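Local coordinates for protein kojibiose phosphorylase (Gut metagenome, PDB 6W0P) that belongs to glycosyl hydrolase family 65, whose members join an N-terminal beta domain to a helical catalytic domain and a small C-terminal beta domain, at residues Y14-N19 against D310-R315; F454-G459 against K495-L500. All coordinates share one frame; numbering follows the deposited sequence.

Contact 1 (Y14-N19 against D310-R315)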
loop_
_atom_site.group_PDB
_atom_site.type_symbol
_atom_site.label_atom_id
_atom_site.label_comp_id
_atom_site.label_asym_id
_atom_site.label_seq_id
_atom_site.Cartn_x
_atom_site.Cartn_y
_atom_site.Cartn_z
ATOM N N TYR A 14 19.369 -0.457 42.792
ATOM C CA TYR A 14 20.518 -0.995 42.000
ATOM C C TYR A 14 20.215 -2.358 41.355
ATOM O O TYR A 14 21.132 -2.925 40.752
ATOM C CB TYR A 14 21.791 -1.082 42.856
ATOM C CG TYR A 14 22.296 0.231 43.405
ATOM C CD1 TYR A 14 22.985 1.138 42.600
ATOM C CD2 TYR A 14 22.087 0.570 44.737
ATOM C CE1 TYR A 14 23.453 2.344 43.106
ATOM C CE2 TYR A 14 22.575 1.754 45.260
ATOM C CZ TYR A 14 23.242 2.648 44.437
ATOM O OH TYR A 14 23.676 3.829 44.967
ATOM N N ARG A 15 18.993 -2.876 41.480
ATOM C CA ARG A 15 18.617 -4.190 40.915
ATOM C C ARG A 15 17.148 -4.192 40.486
ATOM O O ARG A 15 16.338 -3.460 41.071
ATOM C CB ARG A 15 18.856 -5.302 41.942
ATOM C CG ARG A 15 20.179 -5.192 42.686
ATOM C CD ARG A 15 20.507 -6.497 43.391
ATOM N NE ARG A 15 19.547 -6.770 44.440
ATOM C CZ ARG A 15 19.447 -7.923 45.113
ATOM N NH1 ARG A 15 20.272 -8.931 44.864
ATOM N NH2 ARG A 15 18.533 -8.033 46.064
ATOM N N ILE A 16 16.829 -4.997 39.479
ATOM C CA ILE A 16 15.442 -5.394 39.135
ATOM C C ILE A 16 15.286 -6.787 39.731
ATOM O O ILE A 16 16.190 -7.664 39.484
ATOM C CB ILE A 16 15.203 -5.359 37.616
ATOM C CG1 ILE A 16 15.744 -4.089 36.948
ATOM C CG2 ILE A 16 13.733 -5.546 37.307
ATOM C CD1 ILE A 16 15.202 -2.786 37.542
ATOM N N VAL A 17 14.248 -6.987 40.526
ATOM C CA VAL A 17 13.984 -8.288 41.195
ATOM C C VAL A 17 12.564 -8.734 40.856
ATOM O O VAL A 17 11.624 -7.918 41.039
ATOM C CB VAL A 17 14.216 -8.193 42.713
ATOM C CG1 VAL A 17 13.914 -9.524 43.410
ATOM C CG2 VAL A 17 15.643 -7.776 42.994
ATOM N N GLU A 18 12.421 -9.978 40.391
ATOM C CA GLU A 18 11.104 -10.669 40.298
ATOM C C GLU A 18 11.014 -11.660 41.462
ATOM O O GLU A 18 11.854 -12.537 41.529
ATOM C CB GLU A 18 10.912 -11.368 38.947
ATOM C CG GLU A 18 9.498 -11.906 38.745
ATOM C CD GLU A 18 9.291 -12.800 37.527
ATOM O OE1 GLU A 18 10.300 -13.170 36.853
ATOM O OE2 GLU A 18 8.109 -13.086 37.226
ATOM N N ASN A 19 10.082 -11.438 42.380
ATOM C CA ASN A 19 9.800 -12.315 43.549
ATOM C C ASN A 19 8.685 -13.275 43.128
ATOM O O ASN A 19 7.566 -12.794 42.900
ATOM C CB ASN A 19 9.356 -11.512 44.781
ATOM C CG ASN A 19 10.483 -11.022 45.667
ATOM O OD1 ASN A 19 11.660 -11.236 45.371
ATOM N ND2 ASN A 19 10.139 -10.351 46.758
ATOM N N ASP A 310 11.223 5.984 40.735
ATOM C CA ASP A 310 11.934 6.753 39.681
ATOM C C ASP A 310 13.434 6.473 39.799
ATOM O O ASP A 310 14.112 6.453 38.782
ATOM C CB ASP A 310 11.579 8.238 39.732
ATOM C CG ASP A 310 10.282 8.590 39.029
ATOM O OD1 ASP A 310 9.891 7.843 38.118
ATOM O OD2 ASP A 310 9.710 9.638 39.362
ATOM N N GLN A 311 13.946 6.293 41.007
ATOM C CA GLN A 311 15.394 6.022 41.188
ATOM C C GLN A 311 15.713 4.698 40.485
ATOM O O GLN A 311 16.715 4.645 39.759
ATOM C CB GLN A 311 15.801 6.010 42.665
ATOM C CG GLN A 311 17.254 5.602 42.859
ATOM C CD GLN A 311 18.226 6.601 42.282
ATOM O OE1 GLN A 311 18.699 7.479 43.003
ATOM N NE2 GLN A 311 18.518 6.500 40.990
ATOM N N GLN A 312 14.896 3.663 40.697
ATOM C CA GLN A 312 15.087 2.352 40.028
ATOM C C GLN A 312 14.951 2.560 38.526
ATOM O O GLN A 312 15.818 2.082 37.794
ATOM C CB GLN A 312 14.087 1.294 40.495
ATOM C CG GLN A 312 14.243 -0.047 39.783
ATOM C CD GLN A 312 13.255 -1.052 40.333
ATOM O OE1 GLN A 312 12.062 -0.758 40.449
ATOM N NE2 GLN A 312 13.744 -2.236 40.710
ATOM N N GLY A 313 13.890 3.226 38.083
ATOM C CA GLY A 313 13.616 3.425 36.649
ATOM C C GLY A 313 14.786 4.090 35.956
ATOM O O GLY A 313 15.335 3.490 34.967
ATOM N N ILE A 314 15.190 5.276 36.414
ATOM C CA ILE A 314 16.261 6.017 35.691
ATOM C C ILE A 314 17.536 5.156 35.623
ATOM O O ILE A 314 18.231 5.197 34.589
ATOM C CB ILE A 314 16.547 7.408 36.282
ATOM C CG1 ILE A 314 17.411 8.209 35.317
ATOM C CG2 ILE A 314 17.180 7.348 37.667
ATOM C CD1 ILE A 314 16.870 8.253 33.915
ATOM N N ARG A 315 17.867 4.432 36.684
ATOM C CA ARG A 315 19.129 3.657 36.696
ATOM C C ARG A 315 18.953 2.454 35.765
ATOM O O ARG A 315 19.891 2.123 35.024
ATOM C CB ARG A 315 19.538 3.317 38.129
ATOM C CG ARG A 315 21.006 2.935 38.195
ATOM C CD ARG A 315 21.469 2.747 39.612
ATOM N NE ARG A 315 21.860 4.004 40.213
ATOM C CZ ARG A 315 21.388 4.511 41.345
ATOM N NH1 ARG A 315 20.427 3.894 42.028
ATOM N NH2 ARG A 315 21.882 5.663 41.771
HETATM O O HOH W 1 20.617 5.306 44.511
#

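Contact 2 (F454-G459 against K495-L500)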
loop_
_atom_site.group_PDB
_atom_site.type_symbol
_atom_site.label_atom_id
_atom_site.label_comp_id
_atom_site.label_asym_id
_atom_site.label_seq_id
_atom_site.Cartn_x
_atom_site.Cartn_y
_atom_site.Cartn_z
ATOM N N PHE A 454 21.240 15.201 -2.245
ATOM C CA PHE A 454 19.903 14.553 -2.220
ATOM C C PHE A 454 18.817 15.608 -2.000
ATOM O O PHE A 454 17.842 15.626 -2.749
ATOM C CB PHE A 454 19.842 13.461 -1.160
ATOM C CG PHE A 454 18.449 12.974 -0.896
ATOM C CD1 PHE A 454 17.711 12.385 -1.905
ATOM C CD2 PHE A 454 17.881 13.106 0.361
ATOM C CE1 PHE A 454 16.422 11.935 -1.663
ATOM C CE2 PHE A 454 16.593 12.656 0.594
ATOM C CZ PHE A 454 15.871 12.068 -0.413
ATOM N N LEU A 455 19.014 16.494 -1.022
ATOM C CA LEU A 455 17.992 17.492 -0.624
ATOM C C LEU A 455 17.734 18.438 -1.800
ATOM O O LEU A 455 16.570 18.835 -1.982
ATOM C CB LEU A 455 18.453 18.238 0.626
ATOM C CG LEU A 455 18.398 17.444 1.927
ATOM C CD1 LEU A 455 18.813 18.319 3.108
ATOM C CD2 LEU A 455 17.014 16.850 2.175
ATOM N N LEU A 456 18.777 18.769 -2.572
ATOM C CA LEU A 456 18.707 19.715 -3.727
ATOM C C LEU A 456 18.063 19.058 -4.948
ATOM O O LEU A 456 17.500 19.798 -5.749
ATOM C CB LEU A 456 20.114 20.210 -4.086
ATOM C CG LEU A 456 20.661 21.305 -3.178
ATOM C CD1 LEU A 456 22.152 21.507 -3.408
ATOM C CD2 LEU A 456 19.902 22.604 -3.388
ATOM N N SER A 457 18.170 17.733 -5.091
ATOM C CA SER A 457 17.562 16.966 -6.207
ATOM C C SER A 457 16.120 16.550 -5.894
ATOM O O SER A 457 15.320 16.508 -6.823
ATOM C CB SER A 457 18.394 15.781 -6.561
ATOM O OG SER A 457 18.774 15.065 -5.407
ATOM N N ARG A 458 15.803 16.181 -4.649
ATOM C CA ARG A 458 14.442 15.726 -4.268
ATOM C C ARG A 458 13.601 16.976 -4.008
ATOM O O ARG A 458 12.376 16.966 -4.288
ATOM C CB ARG A 458 14.501 14.780 -3.061
ATOM C CG ARG A 458 13.139 14.354 -2.506
ATOM C CD ARG A 458 12.238 13.803 -3.600
ATOM N NE ARG A 458 10.944 13.325 -3.132
ATOM C CZ ARG A 458 9.899 14.084 -2.827
ATOM N NH1 ARG A 458 9.948 15.402 -2.929
ATOM N NH2 ARG A 458 8.779 13.513 -2.443
ATOM N N GLY A 459 14.233 18.012 -3.457
ATOM C CA GLY A 459 13.646 19.361 -3.378
ATOM C C GLY A 459 13.405 19.907 -4.775
ATOM O O GLY A 459 14.186 19.577 -5.668
ATOM N N LYS A 495 18.775 24.307 7.187
ATOM C CA LYS A 495 19.857 24.208 8.201
ATOM C C LYS A 495 21.011 23.363 7.651
ATOM O O LYS A 495 22.168 23.706 7.920
ATOM C CB LYS A 495 19.369 23.636 9.532
ATOM C CG LYS A 495 18.574 24.600 10.398
ATOM C CD LYS A 495 19.403 25.754 10.931
ATOM C CE LYS A 495 18.763 26.407 12.132
ATOM N NZ LYS A 495 19.477 27.644 12.522
ATOM N N CYS A 496 20.726 22.289 6.926
ATOM C CA CYS A 496 21.781 21.465 6.289
ATOM C C CYS A 496 22.585 22.335 5.307
ATOM O O CYS A 496 23.828 22.333 5.378
ATOM C CB CYS A 496 21.211 20.267 5.553
ATOM S SG CYS A 496 22.526 19.112 5.087
ATOM N N PHE A 497 21.900 23.099 4.456
ATOM C CA PHE A 497 22.539 23.907 3.387
ATOM C C PHE A 497 23.469 24.939 4.023
ATOM O O PHE A 497 24.601 25.076 3.554
ATOM C CB PHE A 497 21.494 24.588 2.500
ATOM C CG PHE A 497 20.649 23.642 1.686
ATOM C CD1 PHE A 497 21.121 22.394 1.334
ATOM C CD2 PHE A 497 19.383 24.018 1.272
ATOM C CE1 PHE A 497 20.337 21.523 0.603
ATOM C CE2 PHE A 497 18.599 23.149 0.534
ATOM C CZ PHE A 497 19.087 21.907 0.183
ATOM N N GLN A 498 22.998 25.623 5.067
ATOM C CA GLN A 498 23.755 26.722 5.716
ATOM C C GLN A 498 24.956 26.140 6.470
ATOM O O GLN A 498 26.029 26.751 6.409
ATOM C CB GLN A 498 22.838 27.543 6.606
ATOM C CG GLN A 498 21.785 28.306 5.820
ATOM C CD GLN A 498 20.813 28.983 6.752
ATOM O OE1 GLN A 498 20.542 28.491 7.846
ATOM N NE2 GLN A 498 20.283 30.120 6.321
ATOM N N TYR A 499 24.840 24.961 7.084
ATOM C CA TYR A 499 26.002 24.340 7.770
ATOM C C TYR A 499 27.084 23.976 6.741
ATOM O O TYR A 499 28.275 24.237 6.999
ATOM C CB TYR A 499 25.599 23.123 8.603
ATOM C CG TYR A 499 26.678 22.623 9.533
ATOM C CD1 TYR A 499 27.318 23.477 10.425
ATOM C CD2 TYR A 499 27.060 21.294 9.527
ATOM C CE1 TYR A 499 28.305 23.023 11.287
ATOM C CE2 TYR A 499 28.038 20.820 10.385
ATOM C CZ TYR A 499 28.668 21.685 11.264
ATOM O OH TYR A 499 29.640 21.208 12.100
ATOM N N LEU A 500 26.705 23.360 5.626
ATOM C CA LEU A 500 27.695 22.921 4.618
ATOM C C LEU A 500 28.409 24.161 4.080
ATOM O O LEU A 500 29.641 24.160 4.046
ATOM C CB LEU A 500 27.011 22.164 3.478
ATOM C CG LEU A 500 27.944 21.753 2.343
ATOM C CD1 LEU A 500 29.138 20.975 2.870
ATOM C CD2 LEU A 500 27.207 20.932 1.298
#

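Contact 1 (Y14-N19 against D310-R315)
Strand 15-19 and its lead-in residue Y14 meet helix 308-324 with their backbones closest at Y14 and Q312, whose CA atoms lie 6.7 Å apart, so side chains from both segments fill the gap. The R315 guanidinium and the Y14 ring lie nearly flat on one another, their planes 19° apart. Y14 CE1 sits over the centre of the guanidinium, 3.5 Å from R315 CZ, while R315 NH1 stands over one ring face toward the rim. R315 has CG anti to its own nitrogen (chi1 -162°) and then bends at chi3, which turns the flat group against the ring. Q311 NE2 lies over the opposite guanidinium face, toward its rim. Water 1 accepts from R315 NH1 at 2.9 Å and has weak bonds to Y14 OH and Q311 OE1. R315 NH2 forms a salt bridge with D301, and NH1 also bonds to P13 O.

The second link is Q312, extended beyond CG, whose NE2 donates to R15 O at 2.9 Å. This bond bends to 151° at the hydrogen but meets a lone pair in the carbonyl plane and stays in the amide plane of Q312. NE2 also bonds to E10 O, so one amide group ties the helix to strands 10-11 and 15-19 together. I16 CD1 packs 3.7 Å from Q312 CG. The salt bridge to D301 probably offsets the charge of R315 and helps hold the guanidinium flat against Y14, and the amide of Q312 meets the backbone of the second strand from the edge of the N-terminal sheet.

Contact 2 (F454-G459 against K495-L500)
Two helices of the catalytic domain, 437-458 and 487-504, pack here through apolar side chains, the last turn of the first against the middle of the second. The local axes pass 11.5 Å apart with N-to-C directions at 136°, a wide separation that large side chains must fill. F497 bridges that distance: its CG is anti to the carbonyl carbon (chi1 -66°), and the outer end of the ring reaches between L455 and L456. F497 CZ lies 3.7 Å from L455 CB and equally 3.7 Å from L456 CD2, both approaching the ring obliquely. L456 CG adds a contact of 3.8 Å to F497 CE1.

The family 65 catalytic domain is an (alpha/alpha)6 barrel, and both helices fall within its sequence range. Neighbouring helices close in on the pair: M528 of helix 522-534 touches both L456 and F497, while F424 of helix 418-434 touches C496. Beside the ring, L455 CD1 meets C496 CB at 3.9 Å.

In the fold
Both segments of contact 1 precede those of contact 2 along the chain. Their centres are 44 Å apart, on opposite sides of the chain's centre, and their nearest atoms are about 28 Å apart without touching. No helix or strand is shared. Contact 1 spans 291 residues of sequence, joining strand 15-19, next to the outermost strand of the ten-stranded N-terminal sheet, to helix 308-324; contact 2 spans only 36 and stays within the catalytic domain, between helices 437-458 and 487-504. The first therefore fastens the N-terminal beta region to a helix distant in sequence, whereas the second is local packing among catalytic-domain helices.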